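Local coordinates for protein PTS-dependent dihydroxyacetone kinase, ADP-binding subunit DhaL (PDB 3CR3) that binds ADP and magnesium and, once its ADP is converted to ATP by DhaM, passes the phosphoryl group to dihydroxyacetone bound to DhaK, at residues W10-Y24 against Q178-V190. Numbering follows the deposited sequence.
Sequences WLGKFNEKIQENKAY and QSSAYLFETLLEV
In the all-helical DhaL fold, helices 4-20 and 175-191 pack against each other, the N-to-C directions of segments 10-20 and 178-190 lying 140° apart, with W10, F14 and K17 facing Y182, L183, T186 and L187. W10 fits as a knob into the hole formed by L183, T186, L187 and V190. Its indole NE1 donates to the backbone O of L183 at 2.8 Å, a carbonyl that also accepts the helical bond from L187 N. CD1 of L187 lies 3.6 Å above the indole plane, giving a CH-pi contact with the six-membered ring. One turn on, F14 has CG anti to the backbone N (chi1 175°), which lays its ring against L183: CD1 of L183 stands over the ring centre, 3.5 Å from it, while CG1 of I18 covers the opposite face. T186 returns the knob among W10, K13, F14 and K17, with its CG2 3.7 Å from CG of K17. K17 bends at chi2 (-77°) and reaches E185 across the helices; NZ meets OE2 at 2.8 Å from above the carboxylate plane, making a salt bridge. Toward the W10 end, a water accepts from K13 NZ and donates to E189 OE1. Where helix 4-20 ends, N21 ND2 and K17 O lie over one face of the Y182 ring, with CD1 of I18 at its edge; Y182 OH is 3.2 Å from CB of N21, whose ND2 donates to K17 O. Around this pair, helix 37-54 meets F14 through M41 and M45, helix 125-136 covers L183 with W128, and helix 142-151 lies against Q178 and E185. S179 OG is hydrogen-bonded to Y83 and to the ADP-binding H37, its side chain about 7 Å from the bound ADP.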
ATOM      1  N   TRP A  10     -17.387 -39.384   1.477  1.00 16.88           N
ATOM      2  CA  TRP A  10     -17.908 -38.081   1.921  1.00 16.66           C
ATOM      3  C   TRP A  10     -17.277 -36.958   1.112  1.00 16.23           C
ATOM      4  O   TRP A  10     -17.978 -36.114   0.541  1.00 16.09           O
ATOM      5  CB  TRP A  10     -17.734 -37.906   3.459  1.00 16.44           C
ATOM      6  CG  TRP A  10     -17.776 -36.471   3.966  1.00 17.00           C
ATOM      7  CD1 TRP A  10     -18.614 -35.468   3.543  1.00 16.43           C
ATOM      8  CD2 TRP A  10     -16.949 -35.892   4.995  1.00 16.61           C
ATOM      9  NE1 TRP A  10     -18.349 -34.305   4.232  1.00 17.03           N
ATOM     10  CE2 TRP A  10     -17.333 -34.533   5.125  1.00 16.88           C
ATOM     11  CE3 TRP A  10     -15.914 -36.384   5.805  1.00 15.76           C
ATOM     12  CZ2 TRP A  10     -16.727 -33.666   6.038  1.00 16.14           C
ATOM     13  CZ3 TRP A  10     -15.303 -35.515   6.714  1.00 17.26           C
ATOM     14  CH2 TRP A  10     -15.716 -34.172   6.826  1.00 16.73           C
ATOM     15  N   LEU A  11     -15.956 -36.986   1.022  1.00 16.22           N
ATOM     16  CA  LEU A  11     -15.211 -35.967   0.302  1.00 17.28           C
ATOM     17  C   LEU A  11     -15.524 -35.964  -1.202  1.00 17.22           C
ATOM     18  O   LEU A  11     -15.510 -34.910  -1.833  1.00 17.53           O
ATOM     19  CB  LEU A  11     -13.702 -36.101   0.568  1.00 17.48           C
ATOM     20  CG  LEU A  11     -13.294 -35.723   1.995  1.00 18.72           C
ATOM     21  CD1 LEU A  11     -11.940 -36.317   2.382  1.00 18.64           C
ATOM     22  CD2 LEU A  11     -13.302 -34.210   2.184  1.00 19.51           C
ATOM     23  N   GLY A  12     -15.821 -37.137  -1.755  1.00 17.20           N
ATOM     24  CA  GLY A  12     -16.224 -37.257  -3.155  1.00 17.45           C
ATOM     25  C   GLY A  12     -17.553 -36.566  -3.400  1.00 17.81           C
ATOM     26  O   GLY A  12     -17.689 -35.814  -4.361  1.00 17.58           O
ATOM     27  N   LYS A  13     -18.529 -36.828  -2.524  1.00 17.87           N
ATOM     28  CA  LYS A  13     -19.834 -36.166  -2.582  1.00 18.29           C
ATOM     29  C   LYS A  13     -19.729 -34.665  -2.377  1.00 18.17           C
ATOM     30  O   LYS A  13     -20.443 -33.911  -3.020  1.00 18.23           O
ATOM     31  CB  LYS A  13     -20.804 -36.756  -1.560  1.00 18.31           C
ATOM     32  CG  LYS A  13     -21.336 -38.134  -1.935  1.00 20.44           C
ATOM     33  CD  LYS A  13     -22.359 -38.598  -0.910  1.00 24.03           C
ATOM     34  CE  LYS A  13     -22.977 -39.925  -1.328  1.00 27.60           C
ATOM     35  NZ  LYS A  13     -23.729 -39.801  -2.612  1.00 30.05           N
ATOM     36  N   PHE A  14     -18.852 -34.241  -1.461  1.00 18.19           N
ATOM     37  CA  PHE A  14     -18.546 -32.823  -1.249  1.00 17.21           C
ATOM     38  C   PHE A  14     -17.945 -32.185  -2.512  1.00 17.58           C
ATOM     39  O   PHE A  14     -18.428 -31.155  -2.975  1.00 16.90           O
ATOM     40  CB  PHE A  14     -17.627 -32.632  -0.032  1.00 16.55           C
ATOM     41  CG  PHE A  14     -17.183 -31.206   0.178  1.00 15.75           C
ATOM     42  CD1 PHE A  14     -18.120 -30.181   0.376  1.00 16.42           C
ATOM     43  CD2 PHE A  14     -15.838 -30.885   0.188  1.00 13.38           C
ATOM     44  CE1 PHE A  14     -17.708 -28.866   0.568  1.00 15.64           C
ATOM     45  CE2 PHE A  14     -15.409 -29.567   0.396  1.00 14.11           C
ATOM     46  CZ  PHE A  14     -16.334 -28.562   0.576  1.00 13.84           C
ATOM     47  N   ASN A  15     -16.907 -32.804  -3.077  1.00 17.93           N
ATOM     48  CA  ASN A  15     -16.367 -32.354  -4.365  1.00 18.33           C
ATOM     49  C   ASN A  15     -17.457 -32.201  -5.430  1.00 19.20           C
ATOM     50  O   ASN A  15     -17.440 -31.233  -6.185  1.00 19.64           O
ATOM     51  CB  ASN A  15     -15.275 -33.301  -4.863  1.00 18.27           C
ATOM     52  CG  ASN A  15     -14.663 -32.857  -6.188  1.00 17.04           C
ATOM     53  OD1 ASN A  15     -14.266 -31.707  -6.355  1.00 16.09           O
ATOM     54  ND2 ASN A  15     -14.577 -33.787  -7.134  1.00 15.55           N
ATOM     55  N   GLU A  16     -18.398 -33.148  -5.474  1.00 19.64           N
ATOM     56  CA  GLU A  16     -19.519 -33.106  -6.422  1.00 21.25           C
ATOM     57  C   GLU A  16     -20.432 -31.896  -6.205  1.00 20.78           C
ATOM     58  O   GLU A  16     -20.796 -31.224  -7.153  1.00 20.87           O
ATOM     59  CB  GLU A  16     -20.345 -34.401  -6.368  1.00 20.78           C
ATOM     60  CG  GLU A  16     -19.721 -35.594  -7.075  1.00 22.57           C
ATOM     61  CD  GLU A  16     -20.397 -36.914  -6.719  1.00 23.81           C
ATOM     62  OE1 GLU A  16     -21.616 -36.915  -6.392  1.00 27.99           O
ATOM     63  OE2 GLU A  16     -19.709 -37.965  -6.766  1.00 27.00           O
ATOM     64  N   LYS A  17     -20.808 -31.632  -4.954  1.00 20.79           N
ATOM     65  CA  LYS A  17     -21.591 -30.436  -4.620  1.00 20.62           C
ATOM     66  C   LYS A  17     -20.847 -29.161  -4.991  1.00 19.64           C
ATOM     67  O   LYS A  17     -21.457 -28.187  -5.434  1.00 19.42           O
ATOM     68  CB  LYS A  17     -21.901 -30.410  -3.129  1.00 20.99           C
ATOM     69  CG  LYS A  17     -22.931 -31.422  -2.680  1.00 23.83           C
ATOM     70  CD  LYS A  17     -24.333 -30.972  -3.044  1.00 27.39           C
ATOM     71  CE  LYS A  17     -25.378 -31.844  -2.401  1.00 28.99           C
ATOM     72  NZ  LYS A  17     -26.742 -31.235  -2.553  1.00 32.40           N
ATOM     73  N   ILE A  18     -19.532 -29.175  -4.789  1.00 18.82           N
ATOM     74  CA  ILE A  18     -18.669 -28.028  -5.072  1.00 18.41           C
ATOM     75  C   ILE A  18     -18.598 -27.746  -6.577  1.00 18.74           C
ATOM     76  O   ILE A  18     -18.800 -26.610  -7.005  1.00 18.30           O
ATOM     77  CB  ILE A  18     -17.240 -28.222  -4.486  1.00 17.94           C
ATOM     78  CG1 ILE A  18     -17.242 -28.058  -2.953  1.00 17.85           C
ATOM     79  CG2 ILE A  18     -16.246 -27.281  -5.141  1.00 16.52           C
ATOM     80  CD1 ILE A  18     -17.692 -26.695  -2.454  1.00 14.56           C
ATOM     81  N   GLN A  19     -18.314 -28.782  -7.366  1.00 19.05           N
ATOM     82  CA  GLN A  19     -18.280 -28.663  -8.838  1.00 19.26           C
ATOM     83  C   GLN A  19     -19.633 -28.258  -9.412  1.00 19.77           C
ATOM     84  O   GLN A  19     -19.697 -27.419 -10.304  1.00 19.89           O
ATOM     85  CB  GLN A  19     -17.831 -29.983  -9.484  1.00 19.41           C
ATOM     86  CG  GLN A  19     -16.481 -30.505  -8.998  1.00 18.61           C
ATOM     87  CD  GLN A  19     -15.343 -29.542  -9.237  1.00 17.36           C
ATOM     88  OE1 GLN A  19     -15.396 -28.715 -10.140  1.00 17.86           O
ATOM     89  NE2 GLN A  19     -14.294 -29.656  -8.434  1.00 19.18           N
ATOM     90  N   GLU A  20     -20.707 -28.855  -8.896  1.00 20.15           N
ATOM     91  CA  GLU A  20     -22.060 -28.541  -9.347  1.00 21.17           C
ATOM     92  C   GLU A  20     -22.424 -27.078  -9.111  1.00 20.44           C
ATOM     93  O   GLU A  20     -22.986 -26.420  -9.990  1.00 20.34           O
ATOM     94  CB  GLU A  20     -23.092 -29.456  -8.673  1.00 21.36           C
ATOM     95  CG  GLU A  20     -23.112 -30.908  -9.212  1.00 23.64           C
ATOM     96  CD  GLU A  20     -24.134 -31.805  -8.508  1.00 24.33           C
ATOM     97  OE1 GLU A  20     -24.694 -31.392  -7.461  1.00 29.46           O
ATOM     98  OE2 GLU A  20     -24.374 -32.930  -9.004  1.00 28.22           O
ATOM     99  N   ASN A  21     -22.093 -26.580  -7.921  1.00 19.62           N
ATOM    100  CA  ASN A  21     -22.486 -25.242  -7.500  1.00 18.80           C
ATOM    101  C   ASN A  21     -21.401 -24.180  -7.550  1.00 18.25           C
ATOM    102  O   ASN A  21     -21.531 -23.153  -6.878  1.00 17.73           O
ATOM    103  CB  ASN A  21     -23.054 -25.309  -6.080  1.00 18.68           C
ATOM    104  CG  ASN A  21     -24.247 -26.204  -5.984  1.00 18.36           C
ATOM    105  OD1 ASN A  21     -25.316 -25.861  -6.467  1.00 18.81           O
ATOM    106  ND2 ASN A  21     -24.080 -27.370  -5.351  1.00 17.60           N
ATOM    107  N   LYS A  22     -20.354 -24.396  -8.349  1.00 17.98           N
ATOM    108  CA  LYS A  22     -19.209 -23.469  -8.376  1.00 18.20           C
ATOM    109  C   LYS A  22     -19.513 -22.054  -8.861  1.00 17.66           C
ATOM    110  O   LYS A  22     -19.038 -21.083  -8.266  1.00 17.59           O
ATOM    111  CB  LYS A  22     -17.984 -24.062  -9.094  1.00 18.01           C
ATOM    112  CG  LYS A  22     -18.120 -24.303 -10.596  1.00 19.03           C
ATOM    113  CD  LYS A  22     -16.831 -24.917 -11.139  1.00 19.62           C
ATOM    114  CE  LYS A  22     -16.811 -24.954 -12.665  1.00 23.92           C
ATOM    115  NZ  LYS A  22     -15.637 -25.751 -13.166  1.00 25.96           N
ATOM    116  N   ALA A  23     -20.297 -21.926  -9.928  1.00 17.30           N
ATOM    117  CA  ALA A  23     -20.726 -20.608 -10.404  1.00 16.81           C
ATOM    118  C   ALA A  23     -21.508 -19.898  -9.300  1.00 16.31           C
ATOM    119  O   ALA A  23     -21.312 -18.717  -9.078  1.00 16.69           O
ATOM    120  CB  ALA A  23     -21.575 -20.730 -11.677  1.00 16.17           C
ATOM    121  N   TYR A  24     -22.386 -20.628  -8.613  1.00 16.00           N
ATOM    122  CA  TYR A  24     -23.208 -20.030  -7.547  1.00 15.77           C
ATOM    123  C   TYR A  24     -22.356 -19.498  -6.383  1.00 16.09           C
ATOM    124  O   TYR A  24     -22.563 -18.375  -5.916  1.00 15.48           O
ATOM    125  CB  TYR A  24     -24.297 -21.001  -7.065  1.00 15.58           C
ATOM    126  CG  TYR A  24     -25.181 -20.433  -5.964  1.00 14.78           C
ATOM    127  CD1 TYR A  24     -26.006 -19.340  -6.207  1.00 14.16           C
ATOM    128  CD2 TYR A  24     -25.176 -20.982  -4.689  1.00 14.89           C
ATOM    129  CE1 TYR A  24     -26.821 -18.804  -5.200  1.00 16.10           C
ATOM    130  CE2 TYR A  24     -25.991 -20.454  -3.665  1.00 16.04           C
ATOM    131  CZ  TYR A  24     -26.800 -19.359  -3.932  1.00 15.47           C
ATOM    132  OH  TYR A  24     -27.603 -18.838  -2.947  1.00 14.76           O
ATOM    133  N   GLN A 178     -21.938 -21.056   2.705  1.00  8.64           N
ATOM    134  CA  GLN A 178     -22.560 -21.962   1.748  1.00  9.56           C
ATOM    135  C   GLN A 178     -21.676 -23.163   1.418  1.00  9.01           C
ATOM    136  O   GLN A 178     -22.157 -24.296   1.370  1.00  8.90           O
ATOM    137  CB  GLN A 178     -22.935 -21.237   0.442  1.00  9.70           C
ATOM    138  CG  GLN A 178     -23.630 -22.121  -0.589  1.00 10.00           C
ATOM    139  CD  GLN A 178     -24.948 -22.676  -0.120  1.00 10.61           C
ATOM    140  OE1 GLN A 178     -25.018 -23.772   0.452  1.00 12.90           O
ATOM    141  NE2 GLN A 178     -26.010 -21.923  -0.343  1.00  6.98           N
ATOM    142  N   SER A 179     -20.398 -22.925   1.163  1.00  8.68           N
ATOM    143  CA  SER A 179     -19.538 -24.060   0.849  1.00  8.96           C
ATOM    144  C   SER A 179     -19.444 -24.965   2.097  1.00  8.15           C
ATOM    145  O   SER A 179     -19.475 -26.168   1.983  1.00  7.27           O
ATOM    146  CB  SER A 179     -18.169 -23.605   0.315  1.00  9.15           C
ATOM    147  OG  SER A 179     -17.474 -22.843   1.298  1.00 10.32           O
ATOM    148  N   SER A 180     -19.418 -24.387   3.293  1.00  8.51           N
ATOM    149  CA  SER A 180     -19.437 -25.225   4.505  1.00  8.03           C
ATOM    150  C   SER A 180     -20.727 -26.025   4.693  1.00  7.27           C
ATOM    151  O   SER A 180     -20.690 -27.124   5.242  1.00  6.91           O
ATOM    152  CB  SER A 180     -19.087 -24.437   5.771  1.00  8.15           C
ATOM    153  OG  SER A 180     -17.705 -24.111   5.814  1.00  8.79           O
ATOM    154  N   ALA A 181     -21.854 -25.484   4.234  1.00  6.98           N
ATOM    155  CA  ALA A 181     -23.131 -26.207   4.259  1.00  6.70           C
ATOM    156  C   ALA A 181     -23.068 -27.478   3.398  1.00  7.01           C
ATOM    157  O   ALA A 181     -23.509 -28.561   3.830  1.00  6.51           O
ATOM    158  CB  ALA A 181     -24.300 -25.291   3.808  1.00  6.03           C
ATOM    159  N   TYR A 182     -22.501 -27.347   2.198  1.00  6.72           N
ATOM    160  CA  TYR A 182     -22.299 -28.498   1.311  1.00  7.02           C
ATOM    161  C   TYR A 182     -21.439 -29.553   1.999  1.00  7.36           C
ATOM    162  O   TYR A 182     -21.675 -30.746   1.859  1.00  8.18           O
ATOM    163  CB  TYR A 182     -21.606 -28.079  -0.001  1.00  6.51           C
ATOM    164  CG  TYR A 182     -22.346 -27.068  -0.870  1.00  7.11           C
ATOM    165  CD1 TYR A 182     -23.746 -27.026  -0.928  1.00  7.50           C
ATOM    166  CD2 TYR A 182     -21.625 -26.175  -1.668  1.00  7.44           C
ATOM    167  CE1 TYR A 182     -24.415 -26.083  -1.763  1.00  9.42           C
ATOM    168  CE2 TYR A 182     -22.253 -25.257  -2.492  1.00  8.20           C
ATOM    169  CZ  TYR A 182     -23.644 -25.198  -2.533  1.00  8.57           C
ATOM    170  OH  TYR A 182     -24.231 -24.261  -3.351  1.00  9.62           O
ATOM    171  N   LEU A 183     -20.432 -29.106   2.739  1.00  7.72           N
ATOM    172  CA  LEU A 183     -19.548 -30.022   3.454  1.00  7.78           C
ATOM    173  C   LEU A 183     -20.298 -30.886   4.464  1.00  7.74           C
ATOM    174  O   LEU A 183     -20.104 -32.114   4.518  1.00  7.66           O
ATOM    175  CB  LEU A 183     -18.422 -29.244   4.156  1.00  7.43           C
ATOM    176  CG  LEU A 183     -17.322 -30.083   4.811  1.00  7.45           C
ATOM    177  CD1 LEU A 183     -16.610 -30.945   3.760  1.00  5.25           C
ATOM    178  CD2 LEU A 183     -16.324 -29.167   5.503  1.00  8.46           C
ATOM    179  N   PHE A 184     -21.140 -30.233   5.261  1.00  7.67           N
ATOM    180  CA  PHE A 184     -21.844 -30.897   6.355  1.00  8.75           C
ATOM    181  C   PHE A 184     -23.050 -31.691   5.900  1.00  9.09           C
ATOM    182  O   PHE A 184     -23.377 -32.718   6.497  1.00  8.65           O
ATOM    183  CB  PHE A 184     -22.276 -29.879   7.415  1.00  8.36           C
ATOM    184  CG  PHE A 184     -21.136 -29.108   8.018  1.00  9.64           C
ATOM    185  CD1 PHE A 184     -19.873 -29.693   8.162  1.00 10.29           C
ATOM    186  CD2 PHE A 184     -21.329 -27.797   8.466  1.00 11.26           C
ATOM    187  CE1 PHE A 184     -18.815 -28.988   8.726  1.00 10.49           C
ATOM    188  CE2 PHE A 184     -20.271 -27.078   9.030  1.00 10.21           C
ATOM    189  CZ  PHE A 184     -19.009 -27.693   9.167  1.00  9.97           C
ATOM    190  N   GLU A 185     -23.733 -31.174   4.883  1.00  9.63           N
ATOM    191  CA  GLU A 185     -24.845 -31.865   4.256  1.00 11.57           C
ATOM    192  C   GLU A 185     -24.414 -33.227   3.676  1.00 11.02           C
ATOM    193  O   GLU A 185     -25.082 -34.228   3.887  1.00 11.79           O
ATOM    194  CB  GLU A 185     -25.493 -30.938   3.214  1.00 11.18           C
ATOM    195  CG  GLU A 185     -25.936 -31.571   1.934  1.00 13.32           C
ATOM    196  CD  GLU A 185     -26.616 -30.568   1.002  1.00 14.66           C
ATOM    197  OE1 GLU A 185     -26.349 -29.333   1.117  1.00 17.37           O
ATOM    198  OE2 GLU A 185     -27.416 -31.034   0.159  1.00 17.13           O
ATOM    199  N   THR A 186     -23.290 -33.254   2.967  1.00 11.25           N
ATOM    200  CA  THR A 186     -22.724 -34.517   2.463  1.00 10.85           C
ATOM    201  C   THR A 186     -22.196 -35.417   3.597  1.00 10.85           C
ATOM    202  O   THR A 186     -22.289 -36.631   3.531  1.00 10.66           O
ATOM    203  CB  THR A 186     -21.610 -34.254   1.450  1.00 10.93           C
ATOM    204  OG1 THR A 186     -20.681 -33.298   1.993  1.00  9.62           O
ATOM    205  CG2 THR A 186     -22.208 -33.697   0.158  1.00 11.73           C
ATOM    206  N   LEU A 187     -21.644 -34.808   4.637  1.00 11.24           N
ATOM    207  CA  LEU A 187     -21.258 -35.541   5.834  1.00 10.96           C
ATOM    208  C   LEU A 187     -22.454 -36.293   6.451  1.00 11.58           C
ATOM    209  O   LEU A 187     -22.370 -37.495   6.738  1.00 10.75           O
ATOM    210  CB  LEU A 187     -20.617 -34.600   6.863  1.00 10.22           C
ATOM    211  CG  LEU A 187     -20.104 -35.293   8.140  1.00 10.03           C
ATOM    212  CD1 LEU A 187     -19.171 -36.482   7.820  1.00  7.13           C
ATOM    213  CD2 LEU A 187     -19.406 -34.301   9.013  1.00  8.04           C
ATOM    214  N   LEU A 188     -23.554 -35.571   6.651  1.00 11.99           N
ATOM    215  CA  LEU A 188     -24.772 -36.140   7.231  1.00 12.84           C
ATOM    216  C   LEU A 188     -25.307 -37.325   6.417  1.00 13.53           C
ATOM    217  O   LEU A 188     -25.746 -38.332   6.982  1.00 13.17           O
ATOM    218  CB  LEU A 188     -25.847 -35.052   7.376  1.00 12.07           C
ATOM    219  CG  LEU A 188     -25.637 -34.010   8.477  1.00 11.43           C
ATOM    220  CD1 LEU A 188     -26.860 -33.120   8.581  1.00 10.36           C
ATOM    221  CD2 LEU A 188     -25.341 -34.660   9.829  1.00  9.81           C
ATOM    222  N   GLU A 189     -25.249 -37.198   5.094  1.00 14.92           N
ATOM    223  CA  GLU A 189     -25.641 -38.278   4.174  1.00 16.64           C
ATOM    224  C   GLU A 189     -24.896 -39.600   4.401  1.00 17.21           C
ATOM    225  O   GLU A 189     -25.483 -40.676   4.268  1.00 17.19           O
ATOM    226  CB  GLU A 189     -25.433 -37.853   2.718  1.00 16.23           C
ATOM    227  CG  GLU A 189     -26.349 -36.731   2.230  1.00 18.05           C
ATOM    228  CD  GLU A 189     -26.018 -36.256   0.814  1.00 18.80           C
ATOM    229  OE1 GLU A 189     -25.053 -36.769   0.203  1.00 19.75           O
ATOM    230  OE2 GLU A 189     -26.739 -35.363   0.309  1.00 23.13           O
ATOM    231  N   VAL A 190     -23.605 -39.535   4.706  1.00 18.13           N
ATOM    232  CA  VAL A 190     -22.821 -40.771   4.795  1.00 19.34           C
ATOM    233  C   VAL A 190     -22.695 -41.255   6.236  1.00 20.32           C
ATOM    234  O   VAL A 190     -22.472 -42.440   6.489  1.00 20.35           O
ATOM    235  CB  VAL A 190     -21.420 -40.660   4.119  1.00 19.17           C
ATOM    236  CG1 VAL A 190     -21.479 -39.792   2.876  1.00 18.76           C
ATOM    237  CG2 VAL A 190     -20.373 -40.138   5.082  1.00 19.90           C
TER
HETATM  238  O   HOH W   1     -26.081 -39.189  -1.499  1.00 45.87           O